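PDB 2E8B: probable molybdenum cofactor guanylyltransferase from Aquifex aeolicus, which probably transfers the GMP moiety of GTP to molybdenum-bound molybdopterin, giving the guanine dinucleotide form of the cofactor and releasing diphosphate. Local coordinates for residues F54-K66 / A72-I86. Residues are numbered along the deposited sequence; the frame is centred on the assembly and turned at random.
Sequences FKEVYIVAKDREK and APVVLDEFEESASII
K62 reaches across to the 77-82 loop and places its ammonium group among the loop's carbonyl oxygens. K62 NZ donates to two backbone carbonyls, F79 O at 2.8 Å and E81 O at 2.7 Å, approaching each from above the carbonyl plane, and makes a salt bridge with D77 OD2 at 2.8 Å, weak as a hydrogen bond. The aliphatic chain lies alongside the D77 side chain, K62 CG 3.6 Å from D77 OD2, and stays extended until a bend at its last torsion (chi4 -64°) tips NZ into the loop. Cut back to an alanine, this position is likely to lose the ammonium that both carbonyls and the D77 carboxylate share, leaving the loop less firmly held. D77 is itself positioned by its other oxygen: D77 OD1 accepts from F79 N at 3.0 Å, closing an Asx turn. Leading into this loop, strand 56-61 pairs in parallel with residues 73-77, from I59 N to P73 O through to D77 N to A61 O. R64 runs antiparallel to the V74 side chain, and R64 NH2 donates to V74 O (3.1 Å), while a water joins its NE to V74 N. On the V60 and V75 face, V75 CG2 packs against Y58 CB at 3.6 Å, and helix 84-94 covers both valines through T90. D77 is a predicted GTP-binding residue, so the lysine probably steadies a strand-end loop beside the nucleotide site while offsetting carboxylate charge.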
loop_
_atom_site.group_PDB
_atom_site.type_symbol
_atom_site.label_atom_id
_atom_site.label_comp_id
_atom_site.label_asym_id
_atom_site.label_seq_id
_atom_site.Cartn_x
_atom_site.Cartn_y
_atom_site.Cartn_z
ATOM N N PHE A 54 0.164 -6.779 11.369
ATOM C CA PHE A 54 -0.283 -5.579 12.077
ATOM C C PHE A 54 -1.524 -5.721 12.954
ATOM O O PHE A 54 -2.422 -6.509 12.661
ATOM C CB PHE A 54 -0.520 -4.467 11.058
ATOM C CG PHE A 54 0.670 -4.189 10.181
ATOM C CD1 PHE A 54 1.741 -3.439 10.656
ATOM C CD2 PHE A 54 0.728 -4.698 8.885
ATOM C CE1 PHE A 54 2.857 -3.196 9.852
ATOM C CE2 PHE A 54 1.833 -4.463 8.073
ATOM C CZ PHE A 54 2.904 -3.709 8.559
ATOM N N LYS A 55 -1.568 -4.925 14.019
ATOM C CA LYS A 55 -2.690 -4.928 14.954
ATOM C C LYS A 55 -3.945 -4.402 14.263
ATOM O O LYS A 55 -5.052 -4.879 14.513
ATOM C CB LYS A 55 -2.363 -4.052 16.167
ATOM C CG LYS A 55 -1.050 -4.420 16.843
ATOM C CD LYS A 55 -0.681 -3.472 17.982
ATOM C CE LYS A 55 -1.636 -3.602 19.157
ATOM N NZ LYS A 55 -1.150 -2.849 20.349
ATOM N N GLU A 56 -3.765 -3.414 13.393
ATOM C CA GLU A 56 -4.888 -2.834 12.668
ATOM C C GLU A 56 -4.580 -2.714 11.181
ATOM O O GLU A 56 -3.496 -2.276 10.793
ATOM C CB GLU A 56 -5.232 -1.458 13.237
ATOM C CG GLU A 56 -5.546 -1.481 14.725
ATOM C CD GLU A 56 -6.117 -0.170 15.223
ATOM O OE1 GLU A 56 -5.486 0.883 14.991
ATOM O OE2 GLU A 56 -7.196 -0.198 15.855
ATOM N N VAL A 57 -5.542 -3.119 10.358
ATOM C CA VAL A 57 -5.404 -3.059 8.908
ATOM C C VAL A 57 -6.665 -2.447 8.318
ATOM O O VAL A 57 -7.773 -2.872 8.631
ATOM C CB VAL A 57 -5.219 -4.466 8.301
ATOM C CG1 VAL A 57 -5.018 -4.363 6.800
ATOM C CG2 VAL A 57 -4.034 -5.159 8.945
ATOM N N TYR A 58 -6.492 -1.443 7.467
ATOM C CA TYR A 58 -7.627 -0.790 6.835
ATOM C C TYR A 58 -7.525 -0.908 5.328
ATOM O O TYR A 58 -6.429 -1.009 4.775
ATOM C CB TYR A 58 -7.678 0.696 7.196
ATOM C CG TYR A 58 -7.700 0.978 8.678
ATOM C CD1 TYR A 58 -6.515 1.122 9.393
ATOM C CD2 TYR A 58 -8.906 1.078 9.369
ATOM C CE1 TYR A 58 -6.525 1.361 10.759
ATOM C CE2 TYR A 58 -8.928 1.315 10.744
ATOM C CZ TYR A 58 -7.731 1.455 11.429
ATOM O OH TYR A 58 -7.729 1.682 12.786
ATOM N N ILE A 59 -8.678 -0.907 4.672
ATOM C CA ILE A 59 -8.726 -0.969 3.221
ATOM C C ILE A 59 -9.084 0.435 2.754
ATOM O O ILE A 59 -10.059 1.020 3.224
ATOM C CB ILE A 59 -9.823 -1.932 2.730
ATOM C CG1 ILE A 59 -9.563 -3.344 3.258
ATOM C CG2 ILE A 59 -9.891 -1.899 1.213
ATOM C CD1 ILE A 59 -8.316 -4.004 2.699
ATOM N N VAL A 60 -8.283 0.991 1.854
ATOM C CA VAL A 60 -8.572 2.315 1.331
ATOM C C VAL A 60 -9.268 2.103 -0.008
ATOM O O VAL A 60 -8.688 1.532 -0.932
ATOM C CB VAL A 60 -7.286 3.133 1.113
ATOM C CG1 VAL A 60 -7.625 4.454 0.433
ATOM C CG2 VAL A 60 -6.589 3.383 2.447
ATOM N N ALA A 61 -10.518 2.545 -0.107
ATOM C CA ALA A 61 -11.277 2.380 -1.342
ATOM C C ALA A 61 -12.302 3.492 -1.523
ATOM O O ALA A 61 -12.674 4.162 -0.561
ATOM C CB ALA A 61 -11.977 1.031 -1.340
ATOM N N LYS A 62 -12.758 3.680 -2.759
ATOM C CA LYS A 62 -13.751 4.714 -3.066
ATOM C C LYS A 62 -15.179 4.215 -2.851
ATOM O O LYS A 62 -16.125 5.007 -2.792
ATOM C CB LYS A 62 -13.606 5.189 -4.522
ATOM C CG LYS A 62 -12.264 5.825 -4.870
ATOM C CD LYS A 62 -12.298 6.413 -6.267
ATOM C CE LYS A 62 -10.944 6.974 -6.678
ATOM N NZ LYS A 62 -10.523 8.117 -5.815
ATOM N N ASP A 63 -15.335 2.898 -2.738
ATOM C CA ASP A 63 -16.653 2.294 -2.550
ATOM C C ASP A 63 -16.604 1.251 -1.434
ATOM O O ASP A 63 -15.969 0.206 -1.578
ATOM C CB ASP A 63 -17.105 1.637 -3.856
ATOM C CG ASP A 63 -18.577 1.277 -3.853
ATOM O OD1 ASP A 63 -19.045 0.676 -2.869
ATOM O OD2 ASP A 63 -19.266 1.588 -4.845
ATOM N N ARG A 64 -17.280 1.531 -0.327
ATOM C CA ARG A 64 -17.287 0.616 0.809
ATOM C C ARG A 64 -17.970 -0.727 0.532
ATOM O O ARG A 64 -17.421 -1.782 0.854
ATOM C CB ARG A 64 -17.937 1.292 2.024
ATOM C CG ARG A 64 -17.982 0.415 3.264
ATOM C CD ARG A 64 -18.357 1.195 4.520
ATOM N NE ARG A 64 -17.265 2.042 5.002
ATOM C CZ ARG A 64 -17.259 3.371 4.935
ATOM N NH1 ARG A 64 -18.288 4.018 4.404
ATOM N NH2 ARG A 64 -16.224 4.055 5.405
ATOM N N GLU A 65 -19.156 -0.704 -0.064
ATOM C CA GLU A 65 -19.863 -1.955 -0.344
ATOM C C GLU A 65 -19.122 -2.852 -1.330
ATOM O O GLU A 65 -19.274 -4.073 -1.307
ATOM C CB GLU A 65 -21.276 -1.665 -0.860
ATOM C CG GLU A 65 -22.261 -1.323 0.244
ATOM C CD GLU A 65 -22.393 -2.444 1.262
ATOM O OE1 GLU A 65 -22.733 -3.576 0.857
ATOM O OE2 GLU A 65 -22.159 -2.194 2.464
ATOM N N LYS A 66 -18.316 -2.240 -2.189
ATOM C CA LYS A 66 -17.546 -2.972 -3.181
ATOM C C LYS A 66 -16.547 -3.911 -2.507
ATOM O O LYS A 66 -16.113 -4.894 -3.105
ATOM C CB LYS A 66 -16.809 -1.981 -4.089
ATOM C CG LYS A 66 -15.917 -2.609 -5.150
ATOM C CD LYS A 66 -15.361 -1.534 -6.076
ATOM C CE LYS A 66 -14.543 -2.121 -7.214
ATOM N NZ LYS A 66 -13.289 -2.769 -6.747
ATOM N N ALA A 72 -13.692 -6.272 6.332
ATOM C CA ALA A 72 -12.696 -5.367 6.893
ATOM C C ALA A 72 -13.130 -3.910 6.951
ATOM O O ALA A 72 -14.003 -3.471 6.202
ATOM C CB ALA A 72 -11.413 -5.472 6.089
ATOM N N PRO A 73 -12.509 -3.134 7.851
ATOM C CA PRO A 73 -12.839 -1.714 7.988
ATOM C C PRO A 73 -12.309 -0.949 6.777
ATOM O O PRO A 73 -11.147 -1.106 6.398
ATOM C CB PRO A 73 -12.141 -1.323 9.287
ATOM C CG PRO A 73 -10.944 -2.208 9.304
ATOM C CD PRO A 73 -11.499 -3.539 8.845
ATOM N N VAL A 74 -13.166 -0.130 6.177
ATOM C CA VAL A 74 -12.798 0.650 5.001
ATOM C C VAL A 74 -12.629 2.132 5.294
ATOM O O VAL A 74 -13.488 2.752 5.922
ATOM C CB VAL A 74 -13.873 0.527 3.894
ATOM C CG1 VAL A 74 -13.494 1.395 2.699
ATOM C CG2 VAL A 74 -14.035 -0.922 3.473
ATOM N N VAL A 75 -11.510 2.696 4.850
ATOM C CA VAL A 75 -11.270 4.120 5.013
ATOM C C VAL A 75 -11.620 4.667 3.636
ATOM O O VAL A 75 -10.998 4.311 2.637
ATOM C CB VAL A 75 -9.801 4.424 5.373
ATOM C CG1 VAL A 75 -9.578 5.927 5.397
ATOM C CG2 VAL A 75 -9.476 3.830 6.742
ATOM N N LEU A 76 -12.641 5.513 3.590
ATOM C CA LEU A 76 -13.136 6.061 2.336
ATOM C C LEU A 76 -12.309 7.118 1.614
ATOM O O LEU A 76 -11.961 8.155 2.176
ATOM C CB LEU A 76 -14.550 6.611 2.552
ATOM C CG LEU A 76 -15.341 6.988 1.302
ATOM C CD1 LEU A 76 -15.681 5.725 0.537
ATOM C CD2 LEU A 76 -16.609 7.729 1.689
ATOM N N ASP A 77 -12.010 6.828 0.351
ATOM C CA ASP A 77 -11.291 7.730 -0.538
ATOM C C ASP A 77 -12.457 8.483 -1.186
ATOM O O ASP A 77 -13.178 7.928 -2.019
ATOM C CB ASP A 77 -10.521 6.907 -1.576
ATOM C CG ASP A 77 -9.992 7.743 -2.728
ATOM O OD1 ASP A 77 -10.381 8.922 -2.856
ATOM O OD2 ASP A 77 -9.193 7.198 -3.522
ATOM N N GLU A 78 -12.642 9.738 -0.787
ATOM C CA GLU A 78 -13.757 10.548 -1.270
ATOM C C GLU A 78 -13.542 11.289 -2.589
ATOM O O GLU A 78 -14.442 11.973 -3.074
ATOM C CB GLU A 78 -14.158 11.540 -0.175
ATOM C CG GLU A 78 -14.285 10.882 1.197
ATOM C CD GLU A 78 -14.592 11.863 2.311
ATOM O OE1 GLU A 78 -15.766 12.273 2.438
ATOM O OE2 GLU A 78 -13.658 12.227 3.055
ATOM N N PHE A 79 -12.358 11.157 -3.169
ATOM C CA PHE A 79 -12.054 11.818 -4.432
ATOM C C PHE A 79 -12.620 11.048 -5.616
ATOM O O PHE A 79 -12.764 9.825 -5.563
ATOM C CB PHE A 79 -10.542 11.951 -4.602
ATOM C CG PHE A 79 -9.905 12.895 -3.630
ATOM C CD1 PHE A 79 -9.560 12.468 -2.351
ATOM C CD2 PHE A 79 -9.658 14.218 -3.987
ATOM C CE1 PHE A 79 -8.975 13.341 -1.438
ATOM C CE2 PHE A 79 -9.076 15.097 -3.087
ATOM C CZ PHE A 79 -8.732 14.659 -1.807
ATOM N N GLU A 80 -12.931 11.774 -6.684
ATOM C CA GLU A 80 -13.461 11.171 -7.903
ATOM C C GLU A 80 -12.311 10.580 -8.719
ATOM O O GLU A 80 -12.420 9.479 -9.266
ATOM C CB GLU A 80 -14.189 12.228 -8.743
ATOM C CG GLU A 80 -15.373 12.884 -8.050
ATOM C CD GLU A 80 -16.516 11.918 -7.792
ATOM O OE1 GLU A 80 -17.011 11.308 -8.763
ATOM O OE2 GLU A 80 -16.923 11.772 -6.619
ATOM N N GLU A 81 -11.209 11.318 -8.802
ATOM C CA GLU A 81 -10.044 10.861 -9.549
ATOM C C GLU A 81 -9.390 9.660 -8.888
ATOM O O GLU A 81 -9.281 9.595 -7.665
ATOM C CB GLU A 81 -9.006 11.975 -9.666
ATOM C CG GLU A 81 -9.322 13.038 -10.697
ATOM C CD GLU A 81 -8.283 14.135 -10.696
ATOM O OE1 GLU A 81 -8.162 14.821 -9.662
ATOM O OE2 GLU A 81 -7.584 14.306 -11.718
ATOM N N SER A 82 -8.945 8.716 -9.707
ATOM C CA SER A 82 -8.290 7.522 -9.202
ATOM C C SER A 82 -6.785 7.622 -9.433
ATOM O O SER A 82 -6.297 7.380 -10.536
ATOM C CB SER A 82 -8.844 6.280 -9.901
ATOM O OG SER A 82 -8.196 5.106 -9.448
ATOM N N ALA A 83 -6.058 7.986 -8.382
ATOM C CA ALA A 83 -4.608 8.120 -8.452
ATOM C C ALA A 83 -4.010 7.550 -7.174
ATOM O O ALA A 83 -4.568 7.715 -6.089
ATOM C CB ALA A 83 -4.222 9.587 -8.610
ATOM N N SER A 84 -2.875 6.877 -7.302
ATOM C CA SER A 84 -2.231 6.275 -6.140
ATOM C C SER A 84 -1.899 7.295 -5.062
ATOM O O SER A 84 -2.007 7.002 -3.870
ATOM C CB SER A 84 -0.962 5.539 -6.567
ATOM O OG SER A 84 -1.286 4.468 -7.434
ATOM N N ILE A 85 -1.504 8.496 -5.476
ATOM C CA ILE A 85 -1.143 9.526 -4.508
ATOM C C ILE A 85 -2.350 9.932 -3.668
ATOM O O ILE A 85 -2.203 10.347 -2.521
ATOM C CB ILE A 85 -0.520 10.769 -5.206
ATOM C CG1 ILE A 85 0.128 11.678 -4.157
ATOM C CG2 ILE A 85 -1.575 11.525 -5.983
ATOM C CD1 ILE A 85 0.913 12.844 -4.745
ATOM N N ILE A 86 -3.546 9.795 -4.234
ATOM C CA ILE A 86 -4.769 10.133 -3.507
ATOM C C ILE A 86 -5.073 9.051 -2.470
ATOM O O ILE A 86 -5.601 9.338 -1.397
ATOM C CB ILE A 86 -5.956 10.305 -4.479
ATOM C CG1 ILE A 86 -5.742 11.591 -5.293
ATOM C CG2 ILE A 86 -7.271 10.348 -3.705
ATOM C CD1 ILE A 86 -6.836 11.902 -6.294
HETATM O O HOH W 1 -15.742 7.713 -2.721
HETATM O O HOH W 2 -16.027 -0.045 6.592
#